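Putative mandelate racemase (Zymomonas mobilis, PDB 2OX4) binds magnesium and may act as a lyase, possibly a dehydratase, of the mandelate racemase branch of the enolase superfamily. Local coordinates at residues V128-L133 with D163-D168; D211-N216 with I237-E242. All coordinates share one frame; numbering follows the deposited sequence.

Interaction 1. Residues V128-L133 with D163-D168; sequences VYASQL and DAVKVD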
ATOM      1  N   VAL C 128      25.016   9.032 -30.528  1.00 11.24           N
ATOM      2  CA  VAL C 128      24.901   7.629 -30.926  1.00 12.43           C
ATOM      3  C   VAL C 128      25.875   6.766 -30.127  1.00 15.23           C
ATOM      4  O   VAL C 128      26.984   7.202 -29.810  1.00 13.77           O
ATOM      5  CB  VAL C 128      25.190   7.436 -32.449  1.00 10.34           C
ATOM      6  CG1 VAL C 128      24.936   6.010 -32.857  1.00 12.64           C
ATOM      7  CG2 VAL C 128      24.328   8.379 -33.303  1.00 14.62           C
ATOM      8  N   TYR C 129      25.459   5.544 -29.790  1.00 13.26           N
ATOM      9  CA  TYR C 129      26.395   4.540 -29.295  1.00 12.14           C
ATOM     10  C   TYR C 129      26.598   3.378 -30.257  1.00 10.76           C
ATOM     11  O   TYR C 129      25.694   3.009 -31.013  1.00 11.05           O
ATOM     12  CB  TYR C 129      26.035   4.059 -27.869  1.00 13.87           C
ATOM     13  CG  TYR C 129      24.813   3.157 -27.688  1.00 11.44           C
ATOM     14  CD1 TYR C 129      24.879   1.777 -27.920  1.00 14.61           C
ATOM     15  CD2 TYR C 129      23.614   3.678 -27.203  1.00 13.42           C
ATOM     16  CE1 TYR C 129      23.764   0.954 -27.731  1.00  9.27           C
ATOM     17  CE2 TYR C 129      22.508   2.861 -26.994  1.00  9.85           C
ATOM     18  CZ  TYR C 129      22.592   1.506 -27.236  1.00 12.83           C
ATOM     19  OH  TYR C 129      21.487   0.720 -27.014  1.00  9.76           O
ATOM     20  N   ALA C 130      27.808   2.827 -30.240  1.00 12.88           N
ATOM     21  CA  ALA C 130      28.142   1.653 -31.019  1.00 12.73           C
ATOM     22  C   ALA C 130      27.696   0.391 -30.283  1.00 12.67           C
ATOM     23  O   ALA C 130      28.211   0.095 -29.204  1.00 13.71           O
ATOM     24  CB  ALA C 130      29.662   1.617 -31.251  1.00 11.55           C
ATOM     25  N   SER C 131      26.778  -0.357 -30.896  1.00 14.12           N
ATOM     26  CA  SER C 131      26.029  -1.390 -30.196  1.00 18.44           C
ATOM     27  C   SER C 131      26.460  -2.817 -30.513  1.00 20.50           C
ATOM     28  O   SER C 131      26.566  -3.194 -31.688  1.00 21.79           O
ATOM     29  CB  SER C 131      24.540  -1.259 -30.484  1.00 16.13           C
ATOM     30  OG  SER C 131      23.803  -2.141 -29.650  1.00 16.28           O
ATOM     31  N   GLN C 132      26.626  -3.602 -29.440  1.00 12.46           N
ATOM     32  CA  GLN C 132      26.859  -5.055 -29.474  1.00 16.90           C
ATOM     33  C   GLN C 132      28.289  -5.365 -29.926  1.00 17.45           C
ATOM     34  O   GLN C 132      28.503  -6.078 -30.910  1.00 20.05           O
ATOM     35  CB  GLN C 132      25.801  -5.823 -30.308  1.00 16.25           C
ATOM     36  CG  GLN C 132      24.317  -5.453 -30.017  1.00 19.62           C
ATOM     37  CD  GLN C 132      23.819  -5.856 -28.627  1.00 21.19           C
ATOM     38  OE1 GLN C 132      24.548  -6.450 -27.834  1.00 22.85           O
ATOM     39  NE2 GLN C 132      22.550  -5.549 -28.340  1.00 21.98           N
ATOM     40  N   LEU C 133      29.252  -4.804 -29.195  1.00 17.76           N
ATOM     41  CA  LEU C 133      30.685  -4.954 -29.499  1.00 19.51           C
ATOM     42  C   LEU C 133      31.143  -6.403 -29.451  1.00 25.29           C
ATOM     43  O   LEU C 133      32.107  -6.774 -30.123  1.00 23.16           O
ATOM     44  CB  LEU C 133      31.544  -4.164 -28.512  1.00 21.03           C
ATOM     45  CG  LEU C 133      31.457  -2.647 -28.365  1.00 20.93           C
ATOM     46  CD1 LEU C 133      32.411  -2.224 -27.249  1.00 21.46           C
ATOM     47  CD2 LEU C 133      31.764  -1.923 -29.660  1.00 21.78           C
ATOM     48  N   ASP C 163      31.377   8.141 -28.653  1.00 14.59           N
ATOM     49  CA  ASP C 163      31.745   8.377 -27.260  1.00  9.54           C
ATOM     50  C   ASP C 163      30.895   7.535 -26.296  1.00 14.58           C
ATOM     51  O   ASP C 163      30.775   7.857 -25.109  1.00 14.64           O
ATOM     52  CB  ASP C 163      31.693   9.871 -26.903  1.00 11.56           C
ATOM     53  CG  ASP C 163      30.272  10.462 -26.920  1.00 24.04           C
ATOM     54  OD1 ASP C 163      29.274   9.740 -27.111  1.00 17.36           O
ATOM     55  OD2 ASP C 163      30.160  11.688 -26.729  1.00 24.18           O
ATOM     56  N   ALA C 164      30.318   6.469 -26.834  1.00 12.09           N
ATOM     57  CA  ALA C 164      29.593   5.478 -26.045  1.00 10.93           C
ATOM     58  C   ALA C 164      29.554   4.158 -26.796  1.00  9.13           C
ATOM     59  O   ALA C 164      29.478   4.123 -28.041  1.00 11.87           O
ATOM     60  CB  ALA C 164      28.168   5.972 -25.754  1.00 12.69           C
ATOM     61  N   VAL C 165      29.594   3.068 -26.033  1.00  8.54           N
ATOM     62  CA  VAL C 165      29.500   1.724 -26.579  1.00 11.02           C
ATOM     63  C   VAL C 165      28.571   0.868 -25.719  1.00  8.51           C
ATOM     64  O   VAL C 165      28.391   1.144 -24.527  1.00 13.31           O
ATOM     65  CB  VAL C 165      30.898   1.029 -26.626  1.00 14.23           C
ATOM     66  CG1 VAL C 165      31.857   1.790 -27.561  1.00  9.34           C
ATOM     67  CG2 VAL C 165      31.491   0.912 -25.222  1.00 12.77           C
ATOM     68  N   LYS C 166      28.000  -0.174 -26.322  1.00 13.75           N
ATOM     69  CA  LYS C 166      27.252  -1.167 -25.555  1.00 12.77           C
ATOM     70  C   LYS C 166      27.765  -2.575 -25.798  1.00 15.38           C
ATOM     71  O   LYS C 166      28.045  -2.959 -26.929  1.00 14.31           O
ATOM     72  CB  LYS C 166      25.756  -1.102 -25.866  1.00 11.53           C
ATOM     73  CG  LYS C 166      24.906  -2.078 -25.020  1.00  9.59           C
ATOM     74  CD  LYS C 166      23.407  -1.848 -25.245  1.00  9.65           C
ATOM     75  CE  LYS C 166      22.858  -2.664 -26.407  1.00 15.56           C
ATOM     76  NZ  LYS C 166      21.431  -2.250 -26.654  1.00 15.77           N
ATOM     77  N   VAL C 167      27.863  -3.351 -24.726  1.00 14.22           N
ATOM     78  CA  VAL C 167      28.420  -4.691 -24.819  1.00 14.44           C
ATOM     79  C   VAL C 167      27.668  -5.645 -23.883  1.00 15.97           C
ATOM     80  O   VAL C 167      27.274  -5.258 -22.772  1.00 15.38           O
ATOM     81  CB  VAL C 167      29.936  -4.660 -24.525  1.00 15.20           C
ATOM     82  CG1 VAL C 167      30.228  -4.086 -23.134  1.00 15.33           C
ATOM     83  CG2 VAL C 167      30.568  -6.022 -24.736  1.00 29.59           C
ATOM     84  N   ASP C 168      27.433  -6.861 -24.372  1.00 14.89           N
ATOM     85  CA  ASP C 168      26.994  -7.985 -23.539  1.00 12.35           C
ATOM     86  C   ASP C 168      28.239  -8.758 -23.124  1.00 17.56           C
ATOM     87  O   ASP C 168      28.886  -9.399 -23.963  1.00 18.88           O
ATOM     88  CB  ASP C 168      26.035  -8.881 -24.330  1.00 14.21           C
ATOM     89  CG  ASP C 168      25.464 -10.038 -23.497  1.00 12.71           C
ATOM     90  OD1 ASP C 168      26.010 -10.370 -22.417  1.00 15.31           O
ATOM     91  OD2 ASP C 168      24.449 -10.617 -23.934  1.00 20.23           O
TER
HETATM   92  O   HOH W   1      28.786   9.121 -29.994  1.00 16.32           O
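Tyr129 and Lys166 meet on the inner face of the TIM-type barrel of the enolase superfamily, where strands 126-131 and 164-167 run parallel as the two strands of a beta-alpha-beta unit, joined through helix 147-159. The phenol ring leans obliquely against the lysine chain: CE1 of Tyr129 lies 3.4 Å from CB of Lys166, and farther out the hydroxyl is reached by NZ. The lysine starts extended and bends at chi3 (89°), which brings NZ to Tyr129 OH, to which it donates at 3.0 Å. Glu241 and Glu342 form salt bridges with the same NZ, and the phenol is also bonded to Gln315, so NZ is held by several partners. A phenylalanine in place of Tyr129 would probably keep the ring against the lysine chain but leave NZ and Gln315 without their shared hydroxyl. Beside the bend, Gln132 runs alongside Lys166 in the same direction, its NE2 3.5 Å from Lys166 CE; NE2 is hydrogen-bonded to Glu215 and OE1 to Gln134. Ala130, Val165 and Leu133 pack toward helix 147-159, with Leu133 crossing Val165 at about a right angle and touching CB of Val165 through CD1 at 3.6 Å. Where the first strand ends, Lys166 O receives two backbone donors: Leu133 N lies in the carbonyl plane at 3.2 Å, whereas Gln132 N, at 3.0 Å, sits above that plane.

Interaction 2. Residues D211-N216 with I237-E242; sequences DIIVEN and IFFYEE. With MG (magnesium ion), chain O.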
ATOM      1  N   ASP C 211      31.230   6.431 -22.629  1.00 16.49           N
ATOM      2  CA  ASP C 211      30.289   5.715 -21.777  1.00 15.66           C
ATOM      3  C   ASP C 211      30.147   4.249 -22.172  1.00 13.34           C
ATOM      4  O   ASP C 211      30.268   3.890 -23.342  1.00 14.64           O
ATOM      5  CB  ASP C 211      28.946   6.426 -21.759  1.00 14.50           C
ATOM      6  CG  ASP C 211      28.999   7.714 -20.964  1.00 17.26           C
ATOM      7  OD1 ASP C 211      29.432   7.690 -19.783  1.00 18.89           O
ATOM      8  OD2 ASP C 211      28.618   8.752 -21.528  1.00 17.25           O
ATOM      9  N   ILE C 212      29.902   3.403 -21.169  1.00  9.89           N
ATOM     10  CA  ILE C 212      29.771   1.973 -21.372  1.00 10.98           C
ATOM     11  C   ILE C 212      28.388   1.559 -20.863  1.00 11.12           C
ATOM     12  O   ILE C 212      28.069   1.776 -19.694  1.00 11.79           O
ATOM     13  CB  ILE C 212      30.850   1.183 -20.580  1.00 12.73           C
ATOM     14  CG1 ILE C 212      32.263   1.631 -20.992  1.00 12.76           C
ATOM     15  CG2 ILE C 212      30.655  -0.320 -20.783  1.00 12.96           C
ATOM     16  CD1 ILE C 212      33.384   1.117 -20.052  1.00 11.28           C
ATOM     17  N   ILE C 213      27.598   0.981 -21.754  1.00 12.20           N
ATOM     18  CA  ILE C 213      26.315   0.372 -21.422  1.00 10.95           C
ATOM     19  C   ILE C 213      26.503  -1.143 -21.376  1.00 15.15           C
ATOM     20  O   ILE C 213      27.109  -1.728 -22.273  1.00 13.37           O
ATOM     21  CB  ILE C 213      25.269   0.734 -22.502  1.00 12.96           C
ATOM     22  CG1 ILE C 213      25.082   2.255 -22.567  1.00 12.30           C
ATOM     23  CG2 ILE C 213      23.944  -0.024 -22.257  1.00  9.69           C
ATOM     24  CD1 ILE C 213      24.637   2.743 -23.924  1.00 15.08           C
ATOM     25  N   VAL C 214      26.002  -1.775 -20.318  1.00 10.64           N
ATOM     26  CA  VAL C 214      26.073  -3.224 -20.198  1.00 10.91           C
ATOM     27  C   VAL C 214      24.719  -3.873 -20.513  1.00 13.45           C
ATOM     28  O   VAL C 214      23.703  -3.531 -19.904  1.00 12.25           O
ATOM     29  CB  VAL C 214      26.619  -3.639 -18.804  1.00 11.99           C
ATOM     30  CG1 VAL C 214      26.489  -5.159 -18.598  1.00  8.60           C
ATOM     31  CG2 VAL C 214      28.106  -3.194 -18.660  1.00 13.06           C
ATOM     32  N   GLU C 215      24.727  -4.801 -21.466  1.00 11.37           N
ATOM     33  CA  GLU C 215      23.534  -5.451 -22.007  1.00 12.74           C
ATOM     34  C   GLU C 215      23.481  -6.903 -21.517  1.00 15.11           C
ATOM     35  O   GLU C 215      24.381  -7.691 -21.823  1.00 10.34           O
ATOM     36  CB  GLU C 215      23.625  -5.382 -23.544  1.00 15.44           C
ATOM     37  CG  GLU C 215      22.892  -6.443 -24.356  1.00 13.60           C
ATOM     38  CD  GLU C 215      21.421  -6.140 -24.524  1.00 25.80           C
ATOM     39  OE1 GLU C 215      21.018  -5.649 -25.603  1.00 20.52           O
ATOM     40  OE2 GLU C 215      20.646  -6.406 -23.582  1.00 16.46           O
ATOM     41  N   ASN C 216      22.451  -7.268 -20.744  1.00  8.85           N
ATOM     42  CA  ASN C 216      22.289  -8.668 -20.307  1.00 11.45           C
ATOM     43  C   ASN C 216      21.417  -9.566 -21.203  1.00  7.80           C
ATOM     44  O   ASN C 216      21.379 -10.796 -21.013  1.00 11.50           O
ATOM     45  CB  ASN C 216      21.805  -8.749 -18.842  1.00 13.90           C
ATOM     46  CG  ASN C 216      22.913  -8.464 -17.819  1.00 15.22           C
ATOM     47  OD1 ASN C 216      22.730  -8.679 -16.613  1.00 14.14           O
ATOM     48  ND2 ASN C 216      24.046  -7.966 -18.284  1.00  8.23           N
ATOM     49  N   ILE C 237      28.967   2.533 -15.012  1.00 13.54           N
ATOM     50  CA  ILE C 237      28.150   1.980 -16.088  1.00 11.42           C
ATOM     51  C   ILE C 237      27.026   2.965 -16.393  1.00 13.59           C
ATOM     52  O   ILE C 237      26.335   3.417 -15.489  1.00 10.46           O
ATOM     53  CB  ILE C 237      27.590   0.586 -15.674  1.00 14.78           C
ATOM     54  CG1 ILE C 237      28.740  -0.354 -15.293  1.00 17.32           C
ATOM     55  CG2 ILE C 237      26.691  -0.018 -16.760  1.00 12.69           C
ATOM     56  CD1 ILE C 237      29.794  -0.513 -16.382  1.00 15.34           C
ATOM     57  N   PHE C 238      26.865   3.310 -17.671  1.00 10.59           N
ATOM     58  CA  PHE C 238      25.951   4.366 -18.089  1.00  8.96           C
ATOM     59  C   PHE C 238      24.502   3.920 -17.823  1.00 11.93           C
ATOM     60  O   PHE C 238      23.736   4.616 -17.160  1.00  8.99           O
ATOM     61  CB  PHE C 238      26.150   4.630 -19.589  1.00  9.73           C
ATOM     62  CG  PHE C 238      25.558   5.918 -20.067  1.00 10.33           C
ATOM     63  CD1 PHE C 238      25.976   7.138 -19.533  1.00 14.43           C
ATOM     64  CD2 PHE C 238      24.590   5.917 -21.059  1.00 14.21           C
ATOM     65  CE1 PHE C 238      25.436   8.332 -19.982  1.00 17.78           C
ATOM     66  CE2 PHE C 238      24.027   7.117 -21.517  1.00 16.02           C
ATOM     67  CZ  PHE C 238      24.449   8.322 -20.981  1.00 12.54           C
ATOM     68  N   PHE C 239      24.150   2.752 -18.343  1.00 11.99           N
ATOM     69  CA  PHE C 239      22.956   2.039 -17.909  1.00 12.08           C
ATOM     70  C   PHE C 239      23.081   0.547 -18.165  1.00 11.07           C
ATOM     71  O   PHE C 239      24.038   0.102 -18.799  1.00  8.73           O
ATOM     72  CB  PHE C 239      21.636   2.667 -18.432  1.00  5.47           C
ATOM     73  CG  PHE C 239      21.509   2.789 -19.939  1.00  7.47           C
ATOM     74  CD1 PHE C 239      21.209   1.674 -20.728  1.00  9.12           C
ATOM     75  CD2 PHE C 239      21.607   4.030 -20.562  1.00 11.44           C
ATOM     76  CE1 PHE C 239      21.043   1.791 -22.117  1.00 14.24           C
ATOM     77  CE2 PHE C 239      21.451   4.151 -21.955  1.00 13.65           C
ATOM     78  CZ  PHE C 239      21.172   3.023 -22.726  1.00 12.48           C
ATOM     79  N   TYR C 240      22.111  -0.211 -17.660  1.00  8.95           N
ATOM     80  CA  TYR C 240      22.221  -1.657 -17.484  1.00  7.84           C
ATOM     81  C   TYR C 240      20.916  -2.206 -18.035  1.00 13.39           C
ATOM     82  O   TYR C 240      19.838  -1.942 -17.471  1.00 13.08           O
ATOM     83  CB  TYR C 240      22.335  -1.921 -15.973  1.00  6.97           C
ATOM     84  CG  TYR C 240      22.700  -3.326 -15.508  1.00  9.26           C
ATOM     85  CD1 TYR C 240      23.431  -4.208 -16.307  1.00 12.40           C
ATOM     86  CD2 TYR C 240      22.340  -3.743 -14.216  1.00  7.86           C
ATOM     87  CE1 TYR C 240      23.769  -5.501 -15.832  1.00 12.69           C
ATOM     88  CE2 TYR C 240      22.665  -5.011 -13.740  1.00 10.93           C
ATOM     89  CZ  TYR C 240      23.379  -5.881 -14.549  1.00 16.14           C
ATOM     90  OH  TYR C 240      23.700  -7.122 -14.059  1.00 12.28           O
ATOM     91  N   GLU C 241      21.011  -2.925 -19.152  1.00 11.83           N
ATOM     92  CA  GLU C 241      19.866  -3.181 -20.042  1.00 10.99           C
ATOM     93  C   GLU C 241      19.376  -4.634 -19.973  1.00 11.24           C
ATOM     94  O   GLU C 241      20.184  -5.577 -19.997  1.00  8.98           O
ATOM     95  CB  GLU C 241      20.216  -2.815 -21.500  1.00  9.09           C
ATOM     96  CG  GLU C 241      19.234  -3.385 -22.523  1.00 12.77           C
ATOM     97  CD  GLU C 241      19.532  -2.996 -23.965  1.00 17.36           C
ATOM     98  OE1 GLU C 241      20.351  -2.080 -24.182  1.00 14.49           O
ATOM     99  OE2 GLU C 241      18.924  -3.604 -24.884  1.00 18.94           O
ATOM    100  N   GLU C 242      18.047  -4.796 -19.913  1.00  7.21           N
ATOM    101  CA  GLU C 242      17.375  -6.099 -19.968  1.00  8.17           C
ATOM    102  C   GLU C 242      17.964  -7.122 -18.999  1.00 10.96           C
ATOM    103  O   GLU C 242      18.508  -8.152 -19.402  1.00 11.78           O
ATOM    104  CB  GLU C 242      17.319  -6.643 -21.394  1.00 11.39           C
ATOM    105  CG  GLU C 242      16.233  -5.999 -22.270  1.00 14.88           C
ATOM    106  CD  GLU C 242      15.524  -7.030 -23.140  1.00 17.00           C
ATOM    107  OE1 GLU C 242      16.185  -7.587 -24.040  1.00 20.21           O
ATOM    108  OE2 GLU C 242      14.315  -7.286 -22.927  1.00 16.58           O
TER
HETATM  109 MG    MG O 402      18.901  -5.232 -26.192  1.00  8.25          MG
HETATM  110  O   HOH W   2      18.456  -6.853 -24.752  1.00 20.96           O
HETATM  111  O   HOH W   3      18.938  -6.949 -27.816  1.00 27.07           O
HETATM  112  O   HOH W   4      19.469  -4.116 -27.872  1.00 25.01           O
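Glu215 and Glu241 converge on a magnesium ion from adjacent parallel strands of the barrel, an instance of the enolase-superfamily metal site in which acidic residues at the C-terminal strand ends supply the ligands. Glu241 can be followed outward. Its CB lies 3.9 Å from Val214 O, the carbonyl that accepts the Glu241 backbone N-H. CG comes 3.5 Å from Glu215 OE2, and CD leads to two oxygens with different tasks: OE2 binds magnesium at 2.1 Å, while OE1 is turned to Lys166, its salt-bridge partner. With CG anti to the backbone N and chi2 also extended, the chain reaches straight to the metal. Glu215 instead bends at chi2 (81°) to bring OE1 to the ion at 2.2 Å. The two carboxylate planes are 58° apart. Glu215 OE1 and Glu241 OE2, both on the metal, lie 3.0 Å apart, a closeness that the shared cation would be expected to offset. Glu267 and three waters complete the coordination; one of these waters also donates to Glu215 OE2 and Glu242 OE1.

Farther down the strands, Ile213 lays CG1 over the centre of the Phe239 ring, 4.0 Å from its centroid, a CH-pi contact. At the far end the Asp211 carboxylate stacks against the Phe238 ring, their planes 25° apart, and is salt-bridged to Arg127. Val214 and Tyr240 lie side by side on the opposite face of the sheet from the metal-binding glutamates. Helix 222-232 packs against both, helix 189-206 also touches Val214, and strand 164-167 borders strand 211-215 on its other edge.

In the fold
From the N terminus, the chain first passes through the N-terminal domain, with its antiparallel sheet and helices, and then enters the barrel at strand 126-131. Interaction 1 closes the excursion through helix 147-159 by pairing that strand with 164-167. After helix 189-206, the chain lays down strand 211-215, and interaction 2 closes the following loop through helix 222-232. The two closures therefore follow in series, neither nested nor crossed, and join four consecutive barrel strands. Strands 164-167 and 211-215 are neighbours in the sheet, so backbone hydrogen bonds join the two contacts side by side, while a salt bridge reaches across strand 211-215, from Lys166 to Glu241 at the magnesium site.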